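Local coordinates for 2-phospho-L-lactate guanylyltransferase (Methanosarcina mazei, PDB 2I5E), which probably catalyses the guanylylation of (2S)-2-phospholactate with GTP, a step in the biosynthesis of coenzyme F420, at residues A[138-141]-A[147-150]; A[81-84]-A[90-93]. One frame throughout, in Å; residues are numbered along the deposited sequence.

Interaction 1 of 2, residues A[138-141]-A[147-150]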
loop_
_atom_site.group_PDB
_atom_site.type_symbol
_atom_site.label_atom_id
_atom_site.label_comp_id
_atom_site.label_asym_id
_atom_site.label_seq_id
_atom_site.Cartn_x
_atom_site.Cartn_y
_atom_site.Cartn_z
ATOM N N ARG A 138 19.144 -13.058 -10.225
ATOM C CA ARG A 138 19.223 -13.926 -9.055
ATOM C C ARG A 138 18.233 -13.372 -7.982
ATOM O O ARG A 138 18.126 -12.198 -7.834
ATOM C CB ARG A 138 20.719 -13.958 -8.596
ATOM C CG ARG A 138 20.977 -14.381 -7.130
ATOM C CD ARG A 138 22.508 -14.209 -6.699
ATOM N NE ARG A 138 22.876 -12.801 -6.421
ATOM C CZ ARG A 138 22.545 -12.138 -5.303
ATOM N NH1 ARG A 138 21.843 -12.762 -4.369
ATOM N NH2 ARG A 138 22.921 -10.864 -5.099
ATOM N N VAL A 139 17.439 -14.182 -7.301
ATOM C CA VAL A 139 16.541 -13.665 -6.292
ATOM C C VAL A 139 17.117 -13.816 -4.881
ATOM O O VAL A 139 17.865 -14.787 -4.613
ATOM C CB VAL A 139 15.127 -14.421 -6.218
ATOM C CG1 VAL A 139 14.329 -14.343 -7.561
ATOM C CG2 VAL A 139 15.318 -15.849 -5.772
ATOM N N LYS A 140 16.633 -12.969 -3.958
ATOM C CA LYS A 140 16.962 -13.031 -2.556
ATOM C C LYS A 140 15.805 -12.460 -1.760
ATOM O O LYS A 140 15.832 -11.265 -1.382
ATOM C CB LYS A 140 18.228 -12.235 -2.258
ATOM C CG LYS A 140 18.813 -12.588 -0.841
ATOM C CD LYS A 140 20.101 -11.785 -0.657
ATOM C CE LYS A 140 20.767 -12.036 0.707
ATOM N NZ LYS A 140 19.991 -11.326 1.849
ATOM N N TYR A 141 14.791 -13.308 -1.522
ATOM C CA TYR A 141 13.620 -12.948 -0.718
ATOM C C TYR A 141 14.067 -13.032 0.726
ATOM O O TYR A 141 15.110 -13.606 1.005
ATOM C CB TYR A 141 12.438 -13.944 -0.940
ATOM C CG TYR A 141 11.794 -13.736 -2.263
ATOM C CD1 TYR A 141 12.341 -14.305 -3.422
ATOM C CD2 TYR A 141 10.694 -12.921 -2.376
ATOM C CE1 TYR A 141 11.829 -14.039 -4.658
ATOM C CE2 TYR A 141 10.105 -12.693 -3.604
ATOM C CZ TYR A 141 10.686 -13.249 -4.744
ATOM O OH TYR A 141 10.164 -12.996 -5.976
ATOM N N LEU A 147 14.546 -3.676 -1.980
ATOM C CA LEU A 147 15.784 -2.905 -2.300
ATOM C C LEU A 147 16.839 -3.841 -2.914
ATOM O O LEU A 147 17.408 -3.518 -3.904
ATOM C CB LEU A 147 16.309 -2.174 -1.030
ATOM C CG LEU A 147 15.488 -0.932 -0.512
ATOM C CD1 LEU A 147 16.030 -0.230 0.770
ATOM C CD2 LEU A 147 15.333 0.129 -1.607
ATOM N N THR A 148 17.013 -5.039 -2.380
ATOM C CA THR A 148 17.954 -5.985 -2.929
ATOM C C THR A 148 17.714 -6.391 -4.389
ATOM O O THR A 148 18.694 -6.504 -5.172
ATOM C CB THR A 148 18.016 -7.196 -2.075
ATOM O OG1 THR A 148 18.357 -6.802 -0.758
ATOM C CG2 THR A 148 19.181 -8.123 -2.561
ATOM N N HIS A 149 16.443 -6.643 -4.768
ATOM C CA HIS A 149 16.048 -6.977 -6.155
ATOM C C HIS A 149 16.157 -5.849 -7.167
ATOM O O HIS A 149 16.418 -6.055 -8.413
ATOM C CB HIS A 149 14.564 -7.513 -6.179
ATOM C CG HIS A 149 14.401 -8.849 -5.524
ATOM N ND1 HIS A 149 13.321 -9.170 -4.723
ATOM C CD2 HIS A 149 15.137 -9.986 -5.631
ATOM C CE1 HIS A 149 13.465 -10.405 -4.263
ATOM N NE2 HIS A 149 14.535 -10.941 -4.823
ATOM N N CYS A 150 15.930 -4.628 -6.698
ATOM C CA CYS A 150 16.187 -3.510 -7.585
ATOM C C CYS A 150 17.714 -3.432 -7.824
ATOM O O CYS A 150 18.156 -3.083 -8.930
ATOM C CB CYS A 150 15.750 -2.201 -6.939
ATOM S SG CYS A 150 13.988 -2.050 -6.695
HETATM O O HOH W 1 19.114 -8.602 0.805
#

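Interaction 2 of 2, residues A[81-84]-A[90-93]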
loop_
_atom_site.group_PDB
_atom_site.type_symbol
_atom_site.label_atom_id
_atom_site.label_comp_id
_atom_site.label_asym_id
_atom_site.label_seq_id
_atom_site.Cartn_x
_atom_site.Cartn_y
_atom_site.Cartn_z
ATOM N N ASN A 81 15.897 -20.058 -7.127
ATOM C CA ASN A 81 17.046 -19.745 -7.979
ATOM C C ASN A 81 17.391 -20.926 -8.935
ATOM O O ASN A 81 17.715 -20.682 -10.111
ATOM C CB ASN A 81 18.217 -19.311 -7.148
ATOM C CG ASN A 81 18.216 -17.820 -6.909
ATOM O OD1 ASN A 81 17.901 -17.035 -7.792
ATOM N ND2 ASN A 81 18.580 -17.408 -5.678
ATOM N N ARG A 82 17.206 -22.181 -8.463
ATOM C CA ARG A 82 17.173 -23.372 -9.358
ATOM C C ARG A 82 16.084 -23.322 -10.487
ATOM O O ARG A 82 16.370 -23.456 -11.661
ATOM C CB ARG A 82 17.079 -24.643 -8.500
ATOM C CG ARG A 82 17.480 -25.979 -9.205
ATOM C CD ARG A 82 17.495 -27.138 -8.175
ATOM N NE ARG A 82 16.318 -27.996 -8.282
ATOM C CZ ARG A 82 16.295 -29.299 -7.953
ATOM N NH1 ARG A 82 17.404 -29.890 -7.475
ATOM N NH2 ARG A 82 15.160 -30.017 -8.076
ATOM N N TYR A 83 14.836 -22.992 -10.126
ATOM C CA TYR A 83 13.768 -22.793 -11.079
ATOM C C TYR A 83 14.147 -21.710 -12.108
ATOM O O TYR A 83 13.989 -21.887 -13.322
ATOM C CB TYR A 83 12.534 -22.397 -10.282
ATOM C CG TYR A 83 11.269 -22.253 -11.099
ATOM C CD1 TYR A 83 10.363 -23.290 -11.177
ATOM C CD2 TYR A 83 11.021 -21.096 -11.840
ATOM C CE1 TYR A 83 9.214 -23.129 -11.911
ATOM C CE2 TYR A 83 9.864 -20.956 -12.581
ATOM C CZ TYR A 83 8.974 -21.978 -12.568
ATOM O OH TYR A 83 7.824 -21.832 -13.281
ATOM N N LEU A 84 14.650 -20.581 -11.648
ATOM C CA LEU A 84 15.102 -19.577 -12.557
ATOM C C LEU A 84 16.157 -20.116 -13.566
ATOM O O LEU A 84 16.014 -19.858 -14.741
ATOM C CB LEU A 84 15.648 -18.352 -11.798
ATOM C CG LEU A 84 14.623 -17.296 -11.284
ATOM C CD1 LEU A 84 15.441 -16.076 -10.829
ATOM C CD2 LEU A 84 13.676 -16.880 -12.373
ATOM N N PRO A 90 10.521 -15.626 -19.908
ATOM C CA PRO A 90 10.187 -14.783 -18.718
ATOM C C PRO A 90 9.491 -15.597 -17.563
ATOM O O PRO A 90 8.729 -16.541 -17.819
ATOM C CB PRO A 90 9.262 -13.742 -19.311
ATOM C CG PRO A 90 9.730 -13.627 -20.830
ATOM C CD PRO A 90 9.963 -15.066 -21.171
ATOM N N VAL A 91 9.851 -15.263 -16.310
ATOM C CA VAL A 91 9.295 -15.890 -15.059
ATOM C C VAL A 91 8.622 -14.794 -14.208
ATOM O O VAL A 91 9.256 -13.814 -13.863
ATOM C CB VAL A 91 10.441 -16.637 -14.224
ATOM C CG1 VAL A 91 9.944 -17.184 -12.782
ATOM C CG2 VAL A 91 11.059 -17.793 -15.031
ATOM N N LEU A 92 7.338 -14.961 -13.882
ATOM C CA LEU A 92 6.639 -14.211 -12.834
ATOM C C LEU A 92 6.657 -15.121 -11.613
ATOM O O LEU A 92 6.174 -16.259 -11.661
ATOM C CB LEU A 92 5.196 -13.979 -13.259
ATOM C CG LEU A 92 4.244 -13.226 -12.339
ATOM C CD1 LEU A 92 4.802 -11.784 -12.125
ATOM C CD2 LEU A 92 2.820 -13.228 -12.989
ATOM N N ILE A 93 7.317 -14.661 -10.557
ATOM C CA ILE A 93 7.280 -15.215 -9.224
ATOM C C ILE A 93 6.261 -14.459 -8.388
ATOM O O ILE A 93 6.368 -13.258 -8.240
ATOM C CB ILE A 93 8.661 -15.105 -8.537
ATOM C CG1 ILE A 93 9.755 -15.716 -9.452
ATOM C CG2 ILE A 93 8.592 -15.649 -7.095
ATOM C CD1 ILE A 93 11.245 -15.449 -8.871
#

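Interaction 1 of 2, residues A[138-141]-A[147-150]
With CG of His149 anti to its carbonyl carbon (chi1 -69°), the imidazole leaves helix 145-154 and reaches the backbone of residues 138-141. Tyr141 makes the same choice at its first torsion. Its CB leads away from the helix, but the ring turns back so that one face meets the edge of the imidazole. CE1 of His149 stands 3.9 Å above the plane of the Tyr141 ring, over its centre. The ring planes are inclined at 61°, an edge-to-face pair.

On the loop side, NE2 of His149 accepts a hydrogen bond from the backbone N of Lys140, 3.0 Å away. The bond is nearly straight at the hydrogen (173°), although the donor is tilted somewhat out of the imidazole plane. Val139 lies along the imidazole edge, its CB 3.8 Å from NE2 of His149. The other ring nitrogen, ND1, is hydrogen-bonded to Thr126 OG1 on strand 126-131. With both nitrogens bonded, the rotation of the buried ring is fixed. A leucine in place of His149 would probably leave the N-H of Lys140 without its acceptor and Thr126 without its imidazole partner.

The outer side of the contact is more open. CD of Lys140 lies 4.2 Å from CG2 of Thr148. A water lies between the ends of these residues. Lys140 NZ donates to it at 3.0 Å, and its contact with Thr148 OG1 is short, at 2.5 Å. Thr148 OG1 also bonds to the carbonyl oxygen of Ser144, one turn back in the chain. Here a helix holds the extended loop that precedes it through a histidine-to-backbone bond, on the central mixed sheet of this GT-A-like nucleotidyltransferase fold.

Interaction 2 of 2, residues A[81-84]-A[90-93]
The Tyr83 ring meets Val91 at its edge, near the ring plane, where CE2 of Tyr83 lies 3.8 Å from CG1 of Val91. CG2 of Val91 is a little farther from the same ring carbon, at 4.2 Å. This is helix-on-sheet packing in the alpha/beta fold of a GT-A-like nucleotidyltransferase. Helix 76-86 lies against strand 91-94, which follows it after a short connection and runs inside the mixed sheet between strands 5-9 and 126-131.

Tyr83 reaches the sheet with CG anti to its backbone N (chi1 -175°), which carries the ring outward. Its side chain also touches Arg5 and Val7 of strand 5-9. The hydroxyl is hydrogen-bonded to Asp52 OD2 on strand 50-55, so the polar end of this buried ring has a partner.

Val91 is the centre of the apolar cluster. Its CB points toward the helix, and both methyl groups serve the contact. Leu84 comes from the next position of the helix, and its CD2 branch does the touching. Leu84 also packs on Ile131 of strand 126-131, so Tyr83 and Leu84 reach the strands on the two sides of 91-94. Leu92, between Val91 and Ile93, turns to the other face of the sheet and packs on Ile106 and Ile109 of helix 103-109.

No hydrogen bond links the two segments, and all four touching side chains are buried. Ile93 is the looser partner, with CD1 4.5 Å from CD2 of Leu84. That same CD2 sits over the branch point of Val91, 3.7 Å from CB and 3.8 Å from each of CG1 and CG2.

The centres of interaction 1 and interaction 2 lie about 13 Å apart, and the two touch through the loop 138-141. Val139 CG1 packs on Ile93 CD1 at 3.5 Å. Asn81 ND2 and Val139 O, 2.9 Å apart, probably form a hydrogen bond. The loop thus joins helix 76-86 of interaction 2 to helix 145-154 of interaction 1. Both contacts also rest on strand 126-131. Their chemistry follows their place. Interaction 2 is wholly buried and apolar across its segments, a helix laid on a sheet strand. Interaction 1 is partly buried. It pairs an inner histidine and tyrosine with an outer, water-bridged lysine and threonine.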